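PDB 4AAZ: flower-specific defensin, which acts as a plant defence peptide with antifungal activity against Fusarium oxysporum and Botrytis cinerea and retards the growth of Helicoverpa insect pests. Local coordinates for residues E2-S7 and L42-C47; P11-T16 and I37-L42. All coordinates share one frame; numbering follows the deposited sequence.

Contact 1 (E2-S7 and L42-C47); sequences ECKTES and LCTKPC
The flat carboxylate of Glu2 lies alongside the end of strand 41-46, its OE2 3.7 Å from Pro46 CG. The other oxygen turns to Thr44, whose side chain Glu2 crosses at about a right angle. One water joins the two: it donates to Glu2 OE1 at 2.6 Å and lies 2.7 Å from Thr44 OG1. Glu2 CG stands anti to its own carbonyl carbon (chi1 -56°), which leads the chain past Lys45 O to this position.

The antiparallel backbones pair along the strands. Cys3 N reaches Lys45 O at 3.0 Å in a nearly straight bond, whereas the return bond from Lys45 N is weak. Thr5 and Cys43 exchange two shorter bonds; in one, Cys43 N sits 37° above the carbonyl plane of Thr5. Beyond the strand end, Ser7 CB packs 3.6 Å from Cys43 SG, which is bonded to Cys24 of the helix.

At the other end, Cys3 SG and Cys47 SG close a 2.0 Å disulfide. Covalent bond and backbone pairing together tie the two chain ends to each other, as in other plant defensins, and probably help a largely exposed strand pair to hold.

Contact 2 (P11-T16 and I37-L42); sequences PGICIT and ILRRCL. With PO4 (phosphate ion), chain F; EDO (1,2-ethanediol), chain D.
The carbonyl oxygen of Arg39 is approached by two neighbours in the facing loop: Cys14 N donates a nearly straight hydrogen bond of 2.9 Å, and Ile13 CA makes a longer CH...O contact. The amide comes from 44° above the carbonyl plane. Arg39 itself takes the left-handed helical conformation (phi 57°), two residues before strand 41-46.

Its side chain runs alongside Ile13 and Ile15. Ile13 CD1 lies over one face of the guanidinium, offset toward the rim, 3.6 Å from Arg39 NH2, while Ile15 CD1 approaches Arg39 NH1 obliquely at 3.5 Å. At the edge, in the plane, an ethanediol oxygen O1 accepts from Arg39 NE at 2.9 Å.

Arg40 starts out away from residues 11-16. Its NE meets phosphate O1 at 2.8 Å and its NH2 meets phosphate O3 at 3.0 Å; Leu38 N and Ser35 also hold this ion. Deeper in, Cys14 SG packs 3.9 Å from Cys41 CB, each cysteine being bonded to another part of the chain, Cys34 and Cys20 respectively.

Apolar carbon thus supports one arginine while its neighbour holds an anion, probably from the crystallisation liquor. This basic loop can hold a phosphate; whether it does so in function is not settled by the arrangement.

Both contacts draw on strand 41-46 and share Leu42, but they sit on opposite sides of the chain's centre, and contact 2 is nested within the loop closed by contact 1. Contact 1 is a surface pairing of sheet neighbours, held by repeated backbone bonds and a disulfide; contact 2 is smaller and partly buried, joining the 11-16 loop to the turn leading into strand 41-46 and to the strand's first residue through a single backbone bond and side-chain packing. They meet where Glu6 forms a salt bridge with Arg40, so the arginine on the phosphate also has a carboxylate partner. Cys41 and Cys43, one from each contact, bond to Cys20 and Cys24 of helix 17-26, the cysteine-stabilised alpha-beta motif.

Contact 1 (E2-S7 and L42-C47)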
loop_
_atom_site.group_PDB
_atom_site.type_symbol
_atom_site.label_atom_id
_atom_site.label_comp_id
_atom_site.label_asym_id
_atom_site.label_seq_id
_atom_site.Cartn_x
_atom_site.Cartn_y
_atom_site.Cartn_z
ATOM N N GLU A 2 12.112 5.297 4.210
ATOM C CA GLU A 2 11.198 4.264 3.744
ATOM C C GLU A 2 10.996 4.434 2.268
ATOM O O GLU A 2 11.166 5.539 1.717
ATOM C CB GLU A 2 9.863 4.269 4.509
ATOM C CG GLU A 2 10.078 4.122 6.000
ATOM C CD GLU A 2 8.985 3.428 6.735
ATOM O OE1 GLU A 2 7.848 3.401 6.230
ATOM O OE2 GLU A 2 9.284 2.922 7.843
ATOM N N CYS A 3 10.695 3.319 1.628
ATOM C CA CYS A 3 10.466 3.268 0.198
ATOM C C CYS A 3 9.058 2.807 -0.116
ATOM O O CYS A 3 8.530 1.952 0.584
ATOM C CB CYS A 3 11.438 2.283 -0.450
ATOM S SG CYS A 3 13.163 2.871 -0.630
ATOM N N LYS A 4 8.491 3.351 -1.192
ATOM C CA LYS A 4 7.134 3.031 -1.630
ATOM C C LYS A 4 7.169 2.045 -2.790
ATOM O O LYS A 4 7.923 2.218 -3.765
ATOM C CB LYS A 4 6.425 4.321 -2.091
ATOM C CG LYS A 4 6.206 5.292 -0.956
ATOM C CD LYS A 4 5.732 6.665 -1.401
ATOM C CE LYS A 4 5.565 7.654 -0.235
ATOM N NZ LYS A 4 5.113 9.002 -0.696
ATOM N N THR A 5 6.373 0.997 -2.671
ATOM C CA THR A 5 6.218 -0.021 -3.709
ATOM C C THR A 5 4.722 -0.309 -3.831
ATOM O O THR A 5 4.093 -0.614 -2.820
ATOM C CB THR A 5 6.940 -1.312 -3.323
ATOM O OG1 THR A 5 8.330 -1.034 -3.105
ATOM C CG2 THR A 5 6.788 -2.349 -4.404
ATOM N N GLU A 6 4.145 -0.214 -5.028
ATOM C CA GLU A 6 2.733 -0.534 -5.194
ATOM C C GLU A 6 2.444 -1.944 -4.740
ATOM O O GLU A 6 3.187 -2.888 -5.055
ATOM C CB GLU A 6 2.283 -0.330 -6.634
ATOM C CG GLU A 6 0.784 -0.460 -6.811
ATOM C CD GLU A 6 0.243 0.038 -8.133
ATOM O OE1 GLU A 6 1.044 0.360 -9.063
ATOM O OE2 GLU A 6 -1.004 0.100 -8.270
ATOM N N SER A 7 1.374 -2.125 -3.992
ATOM C CA SER A 7 0.927 -3.449 -3.595
ATOM C C SER A 7 0.695 -4.368 -4.762
ATOM O O SER A 7 0.048 -4.001 -5.748
ATOM C CB SER A 7 -0.385 -3.313 -2.813
ATOM O OG SER A 7 -0.991 -4.588 -2.522
ATOM N N LEU A 42 -0.116 1.987 -2.118
ATOM C CA LEU A 42 1.334 2.020 -2.042
ATOM C C LEU A 42 1.777 1.499 -0.701
ATOM O O LEU A 42 1.404 2.038 0.353
ATOM C CB LEU A 42 1.864 3.434 -2.272
ATOM C CG LEU A 42 1.462 4.070 -3.603
ATOM C CD1 LEU A 42 2.020 5.521 -3.681
ATOM C CD2 LEU A 42 1.949 3.240 -4.766
ATOM N N CYS A 43 2.574 0.440 -0.742
ATOM C CA CYS A 43 3.157 -0.128 0.460
ATOM C C CYS A 43 4.454 0.582 0.813
ATOM O O CYS A 43 5.185 1.053 -0.086
ATOM C CB CYS A 43 3.461 -1.620 0.280
ATOM S SG CYS A 43 2.062 -2.619 -0.286
ATOM N N THR A 44 4.768 0.640 2.098
ATOM C CA THR A 44 6.022 1.217 2.543
ATOM C C THR A 44 6.741 0.281 3.502
ATOM O O THR A 44 6.102 -0.462 4.265
ATOM C CB THR A 44 5.828 2.584 3.219
ATOM O OG1 THR A 44 4.808 2.502 4.220
ATOM C CG2 THR A 44 5.432 3.616 2.210
ATOM N N LYS A 45 8.071 0.303 3.457
ATOM C CA LYS A 45 8.884 -0.370 4.470
ATOM C C LYS A 45 10.241 0.306 4.479
ATOM O O LYS A 45 10.578 1.000 3.515
ATOM C CB LYS A 45 9.011 -1.877 4.176
ATOM C CG LYS A 45 9.793 -2.245 2.931
ATOM C CD LYS A 45 9.819 -3.757 2.748
ATOM C CE LYS A 45 10.530 -4.174 1.485
ATOM N NZ LYS A 45 10.493 -5.664 1.322
ATOM N N PRO A 46 11.029 0.127 5.540
ATOM C CA PRO A 46 12.369 0.710 5.594
ATOM C C PRO A 46 13.223 0.213 4.447
ATOM O O PRO A 46 13.142 -0.948 4.046
ATOM C CB PRO A 46 12.918 0.215 6.937
ATOM C CG PRO A 46 11.668 0.052 7.791
ATOM C CD PRO A 46 10.660 -0.527 6.810
ATOM N N CYS A 47 14.063 1.094 3.930
ATOM C CA CYS A 47 14.970 0.763 2.846
ATOM C C CYS A 47 16.270 1.534 2.960
ATOM O O CYS A 47 16.411 2.326 3.907
ATOM C CB CYS A 47 14.342 1.065 1.515
ATOM S SG CYS A 47 14.019 2.817 1.229
ATOM O OXT CYS A 47 17.177 1.344 2.132
HETATM O O HOH W 1 5.809 1.909 6.646
#

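Contact 2 (P11-T16 and I37-L42)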
loop_
_atom_site.group_PDB
_atom_site.type_symbol
_atom_site.label_atom_id
_atom_site.label_comp_id
_atom_site.label_asym_id
_atom_site.label_seq_id
_atom_site.Cartn_x
_atom_site.Cartn_y
_atom_site.Cartn_z
ATOM N N PRO A 11 -6.643 -5.444 -4.478
ATOM C CA PRO A 11 -7.479 -5.338 -5.684
ATOM C C PRO A 11 -8.160 -3.984 -5.860
ATOM O O PRO A 11 -8.740 -3.462 -4.896
ATOM C CB PRO A 11 -8.578 -6.403 -5.465
ATOM C CG PRO A 11 -8.262 -7.068 -4.183
ATOM C CD PRO A 11 -7.305 -6.189 -3.414
ATOM N N GLY A 12 -8.099 -3.413 -7.052
ATOM C CA GLY A 12 -8.891 -2.247 -7.359
ATOM C C GLY A 12 -8.284 -0.916 -6.937
ATOM O O GLY A 12 -7.130 -0.837 -6.552
ATOM N N ILE A 13 -9.081 0.141 -7.003
ATOM C CA ILE A 13 -8.581 1.450 -6.607
ATOM C C ILE A 13 -8.583 1.607 -5.094
ATOM O O ILE A 13 -9.392 1.023 -4.363
ATOM C CB ILE A 13 -9.296 2.636 -7.250
ATOM C CG1 ILE A 13 -10.745 2.669 -6.856
ATOM C CG2 ILE A 13 -9.104 2.630 -8.764
ATOM C CD1 ILE A 13 -11.425 4.011 -7.235
ATOM N N CYS A 14 -7.609 2.366 -4.625
ATOM C CA CYS A 14 -7.379 2.574 -3.205
ATOM C C CYS A 14 -8.146 3.818 -2.779
ATOM O O CYS A 14 -7.821 4.939 -3.206
ATOM C CB CYS A 14 -5.887 2.741 -2.958
ATOM S SG CYS A 14 -5.410 2.542 -1.227
ATOM N N ILE A 15 -9.155 3.623 -1.938
ATOM C CA ILE A 15 -9.946 4.735 -1.400
ATOM C C ILE A 15 -9.791 4.821 0.104
ATOM O O ILE A 15 -9.551 5.903 0.632
ATOM C CB ILE A 15 -11.446 4.618 -1.772
ATOM C CG1 ILE A 15 -11.610 4.671 -3.299
ATOM C CG2 ILE A 15 -12.270 5.699 -1.095
ATOM C CD1 ILE A 15 -11.150 5.978 -3.953
ATOM N N THR A 16 -9.907 3.707 0.818
ATOM C CA THR A 16 -9.704 3.721 2.264
ATOM C C THR A 16 -8.494 2.883 2.649
ATOM O O THR A 16 -8.151 1.884 2.002
ATOM C CB THR A 16 -10.929 3.233 3.050
ATOM O OG1 THR A 16 -11.132 1.840 2.796
ATOM C CG2 THR A 16 -12.147 4.038 2.703
ATOM N N ILE A 37 -3.972 10.534 -6.798
ATOM C CA ILE A 37 -4.366 10.796 -8.166
ATOM C C ILE A 37 -4.651 9.512 -8.936
ATOM O O ILE A 37 -5.777 9.303 -9.371
ATOM C CB ILE A 37 -3.334 11.713 -8.884
ATOM C CG1 ILE A 37 -3.212 13.043 -8.121
ATOM C CG2 ILE A 37 -3.715 11.912 -10.334
ATOM C CD1 ILE A 37 -4.552 13.779 -7.956
ATOM N N LEU A 38 -3.666 8.622 -9.060
ATOM C CA LEU A 38 -3.912 7.329 -9.668
ATOM C C LEU A 38 -4.623 6.383 -8.681
ATOM O O LEU A 38 -5.120 5.327 -9.072
ATOM C CB LEU A 38 -2.620 6.693 -10.197
ATOM C CG LEU A 38 -2.037 7.362 -11.452
ATOM C CD1 LEU A 38 -0.569 6.942 -11.673
ATOM C CD2 LEU A 38 -2.881 7.065 -12.695
ATOM N N ARG A 39 -4.684 6.761 -7.402
ATOM C CA ARG A 39 -5.454 6.021 -6.378
ATOM C C ARG A 39 -4.974 4.569 -6.307
ATOM O O ARG A 39 -5.739 3.616 -6.397
ATOM C CB ARG A 39 -6.955 6.167 -6.599
ATOM C CG ARG A 39 -7.315 7.647 -6.668
ATOM C CD ARG A 39 -8.740 7.923 -6.346
ATOM N NE ARG A 39 -9.586 7.553 -7.462
ATOM C CZ ARG A 39 -10.899 7.752 -7.486
ATOM N NH1 ARG A 39 -11.488 8.335 -6.457
ATOM N NH2 ARG A 39 -11.608 7.372 -8.541
ATOM N N ARG A 40 -3.672 4.446 -6.130
ATOM C CA ARG A 40 -3.006 3.171 -5.970
ATOM C C ARG A 40 -2.758 2.868 -4.489
ATOM O O ARG A 40 -2.581 3.781 -3.677
ATOM C CB ARG A 40 -1.670 3.218 -6.707
ATOM C CG ARG A 40 -1.830 3.565 -8.190
ATOM C CD ARG A 40 -0.537 3.462 -8.950
ATOM N NE ARG A 40 0.385 4.515 -8.569
ATOM C CZ ARG A 40 1.698 4.401 -8.583
ATOM N NH1 ARG A 40 2.282 3.249 -8.901
ATOM N NH2 ARG A 40 2.443 5.454 -8.298
ATOM N N CYS A 41 -2.730 1.579 -4.142
ATOM C CA CYS A 41 -2.278 1.168 -2.822
ATOM C C CYS A 41 -0.765 1.069 -2.831
ATOM O O CYS A 41 -0.204 0.192 -3.527
ATOM C CB CYS A 41 -2.915 -0.165 -2.484
ATOM S SG CYS A 41 -2.336 -0.898 -0.939
ATOM N N LEU A 42 -0.116 1.987 -2.118
ATOM C CA LEU A 42 1.334 2.020 -2.042
ATOM C C LEU A 42 1.777 1.499 -0.701
ATOM O O LEU A 42 1.404 2.038 0.353
ATOM C CB LEU A 42 1.864 3.434 -2.272
ATOM C CG LEU A 42 1.462 4.070 -3.603
ATOM C CD1 LEU A 42 2.020 5.521 -3.681
ATOM C CD2 LEU A 42 1.949 3.240 -4.766
HETATM P P PO4 F . 0.177 8.427 -7.930
HETATM O O1 PO4 F . -0.333 7.054 -7.652
HETATM O O2 PO4 F . 0.613 9.136 -6.668
HETATM O O3 PO4 F . 1.439 8.241 -8.729
HETATM O O4 PO4 F . -0.852 9.206 -8.624
HETATM C C1 EDO D . -7.592 6.912 -10.912
HETATM O O1 EDO D . -8.732 6.605 -10.107
HETATM C C2 EDO D . -7.091 5.608 -11.503
HETATM O O2 EDO D . -8.208 4.975 -12.157
#